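Local structure of paenibacillus xanthan lyase (6F2P) at residues A[214-218]-A[365-370]; A[458-462]-A[743-747]. The protein cleaves xanthan as a polysaccharide lyase of family 8, probably releasing terminal mannose from the side chains by beta-elimination. All coordinates share one frame; numbering follows the deposited sequence.

How the interactions relate
Interactions 1 and 2 lie near the middle of the chain, their centres about 13 Å apart, and follow one another in sequence: the first closes before the second opens. Interaction 1 joins the alpha-helical N-terminal part (214-218) to the super-sandwich part (365-370), where strand 363-367 edges a four-stranded sheet. Interaction 2 joins strand 457-462, an edge of the nine-stranded sheet, to strand 744-750 of the seven-stranded sheet that follows. Gln366, its amide hydrogen-bonded to Tyr364 and Ser469, packs against Gly458, NE2 lying 3.3 Å from Gly458 C, and Ser368 also reaches Gly742, just before 743-747. The super-sandwich is thus held to the helical part and to the following beta-sheet at closely spaced points.

Interaction 1: residues A[214-218]-A[365-370]; sequences DGSFV and KQFSGM
Met370 lies along Ser216, and Asp214 reaches across to the turn that carries Gly369. In Met370, CB sits 3.9 Å from CB of Ser216; CG follows at 3.4 Å from Ser216 OG. Because chi1 (66°) sets CG between the backbone N and the carbonyl carbon and the chain is extended beyond it, SD arrives beside the backbone of 216-217, where it accepts a weak hydrogen bond from Phe217 N (3.6 Å). That N-H is also bonded to Asn226 OD1. CE ends near CA of Ser216.

The receiving element is the type I turn Phe367-Met370, which links antiparallel strands 363-367 and 372-377 and so presents a beta-hairpin end of the super-sandwich to the helical domain. Asp214 grips both sides of this junction. Its OD2 accepts from Gly369 N (2.8 Å) on the syn side, 18° out of the carboxylate plane, while OD1 takes two donors from its own loop: Ser216 N, forming an Asx turn, and Ser216 OG (2.7 Å). An alanine for this aspartate removes both oxygens, so Gly369 N would probably be left without this acceptor, the Ser216 N-H and hydroxyl without theirs, and the loop less firmly held. At the N-terminal side of the turn, the edge of the Phe367 ring meets Ser216 N and Gly215 C, and a water held by Lys365 NZ donates to the carbonyls of Asp214 and Gln366.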
loop_
_atom_site.group_PDB
_atom_site.type_symbol
_atom_site.label_atom_id
_atom_site.label_comp_id
_atom_site.label_asym_id
_atom_site.label_seq_id
_atom_site.Cartn_x
_atom_site.Cartn_y
_atom_site.Cartn_z
ATOM N N ASP A 214 -7.410 -5.029 -1.246
ATOM C CA ASP A 214 -6.766 -4.326 -2.356
ATOM C C ASP A 214 -6.161 -5.292 -3.374
ATOM O O ASP A 214 -5.623 -4.873 -4.392
ATOM C CB ASP A 214 -5.731 -3.279 -1.872
ATOM C CG ASP A 214 -4.499 -3.902 -1.194
ATOM O OD1 ASP A 214 -4.250 -5.118 -1.361
ATOM O OD2 ASP A 214 -3.766 -3.160 -0.496
ATOM N N GLY A 215 -6.246 -6.585 -3.086
ATOM C CA GLY A 215 -5.757 -7.597 -4.005
ATOM C C GLY A 215 -4.460 -8.245 -3.563
ATOM O O GLY A 215 -4.044 -9.239 -4.150
ATOM N N SER A 216 -3.821 -7.677 -2.541
ATOM C CA SER A 216 -2.571 -8.213 -2.017
ATOM C C SER A 216 -2.776 -9.581 -1.386
ATOM O O SER A 216 -3.843 -9.866 -0.836
ATOM C CB SER A 216 -1.998 -7.290 -0.938
ATOM O OG SER A 216 -1.699 -6.005 -1.445
ATOM N N PHE A 217 -1.747 -10.420 -1.467
ATOM C CA PHE A 217 -1.640 -11.591 -0.610
ATOM C C PHE A 217 -0.296 -11.563 0.092
ATOM O O PHE A 217 0.743 -11.407 -0.543
ATOM C CB PHE A 217 -1.771 -12.890 -1.393
ATOM C CG PHE A 217 -1.676 -14.119 -0.531
ATOM C CD1 PHE A 217 -2.807 -14.655 0.059
ATOM C CD2 PHE A 217 -0.456 -14.730 -0.300
ATOM C CE1 PHE A 217 -2.721 -15.773 0.859
ATOM C CE2 PHE A 217 -0.367 -15.852 0.503
ATOM C CZ PHE A 217 -1.502 -16.372 1.081
ATOM N N VAL A 218 -0.323 -11.726 1.406
ATOM C CA VAL A 218 0.895 -11.758 2.193
ATOM C C VAL A 218 0.994 -13.073 2.944
ATOM O O VAL A 218 0.012 -13.550 3.499
ATOM C CB VAL A 218 0.929 -10.595 3.201
ATOM C CG1 VAL A 218 2.038 -10.787 4.232
ATOM C CG2 VAL A 218 1.088 -9.282 2.469
ATOM N N LYS A 365 -3.301 -0.798 -11.038
ATOM C CA LYS A 365 -3.729 -1.284 -9.730
ATOM C C LYS A 365 -2.623 -1.215 -8.686
ATOM O O LYS A 365 -1.556 -1.803 -8.863
ATOM C CB LYS A 365 -4.288 -2.708 -9.841
ATOM C CG LYS A 365 -5.051 -3.185 -8.606
ATOM C CD LYS A 365 -5.861 -4.441 -8.895
ATOM C CE LYS A 365 -6.594 -4.943 -7.657
ATOM N NZ LYS A 365 -7.554 -3.926 -7.131
ATOM N N GLN A 366 -2.881 -0.487 -7.598
ATOM C CA GLN A 366 -1.917 -0.371 -6.506
ATOM C C GLN A 366 -2.180 -1.404 -5.417
ATOM O O GLN A 366 -3.261 -1.421 -4.821
ATOM C CB GLN A 366 -1.954 1.020 -5.880
ATOM C CG GLN A 366 -0.747 1.364 -5.020
ATOM C CD GLN A 366 0.356 2.046 -5.822
ATOM O OE1 GLN A 366 0.077 2.791 -6.759
ATOM N NE2 GLN A 366 1.614 1.781 -5.467
ATOM N N PHE A 367 -1.184 -2.245 -5.148
ATOM C CA PHE A 367 -1.293 -3.259 -4.111
ATOM C C PHE A 367 -0.576 -2.798 -2.852
ATOM O O PHE A 367 0.532 -3.248 -2.535
ATOM C CB PHE A 367 -0.744 -4.592 -4.621
ATOM C CG PHE A 367 -1.440 -5.086 -5.854
ATOM C CD1 PHE A 367 -2.580 -5.860 -5.756
ATOM C CD2 PHE A 367 -0.979 -4.745 -7.109
ATOM C CE1 PHE A 367 -3.234 -6.305 -6.888
ATOM C CE2 PHE A 367 -1.630 -5.184 -8.247
ATOM C CZ PHE A 367 -2.761 -5.966 -8.137
ATOM N N SER A 368 -1.225 -1.891 -2.133
ATOM C CA SER A 368 -0.633 -1.247 -0.971
ATOM C C SER A 368 -0.337 -2.204 0.181
ATOM O O SER A 368 0.515 -1.925 1.026
ATOM C CB SER A 368 -1.560 -0.135 -0.487
ATOM O OG SER A 368 -1.610 0.906 -1.442
ATOM N N GLY A 369 -1.056 -3.320 0.226
ATOM C CA GLY A 369 -0.874 -4.297 1.284
ATOM C C GLY A 369 0.398 -5.125 1.159
ATOM O O GLY A 369 0.805 -5.788 2.113
ATOM N N MET A 370 1.033 -5.089 -0.010
ATOM C CA MET A 370 2.254 -5.851 -0.215
ATOM C C MET A 370 3.314 -5.088 -1.006
ATOM O O MET A 370 4.188 -5.696 -1.630
ATOM C CB MET A 370 1.940 -7.174 -0.905
ATOM C CG MET A 370 1.428 -7.008 -2.311
ATOM S SD MET A 370 0.923 -8.588 -2.993
ATOM C CE MET A 370 0.408 -8.104 -4.628
HETATM O O HOH W 1 -5.762 -2.156 -5.573
#

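Interaction 2: residues A[458-462]-A[743-747]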
loop_
_atom_site.group_PDB
_atom_site.type_symbol
_atom_site.label_atom_id
_atom_site.label_comp_id
_atom_site.label_asym_id
_atom_site.label_seq_id
_atom_site.Cartn_x
_atom_site.Cartn_y
_atom_site.Cartn_z
ATOM N N GLY A 458 4.623 3.037 -1.772
ATOM C CA GLY A 458 3.249 2.951 -2.215
ATOM C C GLY A 458 2.999 3.942 -3.330
ATOM O O GLY A 458 3.914 4.268 -4.094
ATOM N N GLY A 459 1.765 4.431 -3.418
ATOM C CA GLY A 459 1.397 5.349 -4.472
ATOM C C GLY A 459 -0.095 5.558 -4.571
ATOM O O GLY A 459 -0.843 5.180 -3.667
ATOM N N THR A 460 -0.517 6.175 -5.672
ATOM C CA THR A 460 -1.923 6.454 -5.925
ATOM C C THR A 460 -2.214 6.447 -7.428
ATOM O O THR A 460 -1.310 6.289 -8.243
ATOM C CB THR A 460 -2.366 7.794 -5.305
ATOM O OG1 THR A 460 -3.790 7.897 -5.374
ATOM C CG2 THR A 460 -1.752 8.975 -6.045
ATOM N N ASP A 461 -3.475 6.622 -7.799
ATOM C CA ASP A 461 -3.876 6.396 -9.179
ATOM C C ASP A 461 -5.075 7.233 -9.582
ATOM O O ASP A 461 -5.752 7.822 -8.741
ATOM C CB ASP A 461 -4.257 4.942 -9.356
ATOM C CG ASP A 461 -5.298 4.498 -8.352
ATOM O OD1 ASP A 461 -6.470 4.913 -8.488
ATOM O OD2 ASP A 461 -4.942 3.737 -7.426
ATOM N N ILE A 462 -5.359 7.249 -10.876
ATOM C CA ILE A 462 -6.500 7.990 -11.371
ATOM C C ILE A 462 -7.114 7.287 -12.586
ATOM O O ILE A 462 -6.409 6.630 -13.359
ATOM C CB ILE A 462 -6.124 9.469 -11.660
ATOM C CG1 ILE A 462 -7.304 10.392 -11.347
ATOM C CG2 ILE A 462 -5.634 9.645 -13.082
ATOM C CD1 ILE A 462 -6.907 11.847 -11.198
ATOM N N LYS A 743 -4.488 3.394 1.006
ATOM C CA LYS A 743 -5.472 3.474 -0.074
ATOM C C LYS A 743 -5.620 4.891 -0.587
ATOM O O LYS A 743 -5.092 5.836 -0.001
ATOM C CB LYS A 743 -6.834 2.946 0.365
ATOM C CG LYS A 743 -7.576 3.838 1.328
ATOM C CD LYS A 743 -9.019 3.410 1.407
ATOM C CE LYS A 743 -9.786 4.230 2.423
ATOM N NZ LYS A 743 -11.213 3.805 2.492
ATOM N N SER A 744 -6.359 5.035 -1.679
ATOM C CA SER A 744 -6.516 6.327 -2.333
ATOM C C SER A 744 -7.849 7.022 -2.047
ATOM O O SER A 744 -8.906 6.389 -2.030
ATOM C CB SER A 744 -6.342 6.162 -3.837
ATOM O OG SER A 744 -5.001 5.826 -4.141
ATOM N N TYR A 745 -7.774 8.338 -1.849
ATOM C CA TYR A 745 -8.939 9.198 -1.670
ATOM C C TYR A 745 -9.054 10.205 -2.816
ATOM O O TYR A 745 -8.091 10.918 -3.109
ATOM C CB TYR A 745 -8.802 9.960 -0.368
ATOM C CG TYR A 745 -8.536 9.078 0.824
ATOM C CD1 TYR A 745 -7.235 8.792 1.229
ATOM C CD2 TYR A 745 -9.582 8.538 1.548
ATOM C CE1 TYR A 745 -6.989 7.992 2.327
ATOM C CE2 TYR A 745 -9.349 7.740 2.646
ATOM C CZ TYR A 745 -8.053 7.467 3.032
ATOM O OH TYR A 745 -7.832 6.662 4.125
ATOM N N LYS A 746 -10.227 10.285 -3.444
ATOM C CA LYS A 746 -10.411 11.136 -4.619
ATOM C C LYS A 746 -11.452 12.238 -4.429
ATOM O O LYS A 746 -12.436 12.065 -3.711
ATOM C CB LYS A 746 -10.765 10.294 -5.852
ATOM C CG LYS A 746 -9.606 9.480 -6.415
ATOM C CD LYS A 746 -10.094 8.491 -7.469
ATOM C CE LYS A 746 -8.951 7.692 -8.093
ATOM N NZ LYS A 746 -8.101 7.022 -7.071
ATOM N N VAL A 747 -11.218 13.369 -5.088
ATOM C CA VAL A 747 -12.170 14.466 -5.122
ATOM C C VAL A 747 -12.159 15.077 -6.523
ATOM O O VAL A 747 -11.105 15.231 -7.132
ATOM C CB VAL A 747 -11.856 15.536 -4.045
ATOM C CG1 VAL A 747 -10.485 16.162 -4.264
ATOM C CG2 VAL A 747 -12.934 16.619 -4.022
HETATM O O HOH W 2 -3.175 3.976 -3.038
#
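Thr460 OG1 donates a hydrogen bond to Ser744 OG over 2.7 Å; with OG1 anti to the backbone N (chi1 -170°), the threonine hydroxyl is directed at the serine. Ser744 OG in turn donates to a water (2.8 Å), which passes the bond on to Gly459 O, so that the relay returns to the strand it started from. Two residues farther on, Lys746 NZ donates to both the backbone O and the carboxylate OD1 of Asp461, each at 3.0 Å, the second being a salt bridge. The ammonium meets both oxygens from above their planes, each about 45° out, and the two side chains run at about a right angle to each other. A bend at the last lysine torsion brings NZ to this position.

Behind this shell, Ser692 on strand 688-694 bonds through its OG to Thr460 OG1, Asp461 O and Lys746 NZ, tying the hydroxyl and charged clusters together, while Asp719 OD2 takes the backbone N of Lys746. The axes of 458-462 and 744-747 come no closer than 7.5 Å and diverge, their directions 33° apart, and no backbone-to-backbone hydrogen bond passes between the segments. Strand 457-462 is an edge strand of the nine-stranded sheet of the super-sandwich, and 744-750 belongs to the seven-stranded sheet packed beside it. The join is therefore made by side chains, two backbone carbonyls of 458-462 (Gly459 O and Asp461 O) and a water, and Lys746 is likely to stabilise the negative charge of Asp461 at this partly buried domain boundary.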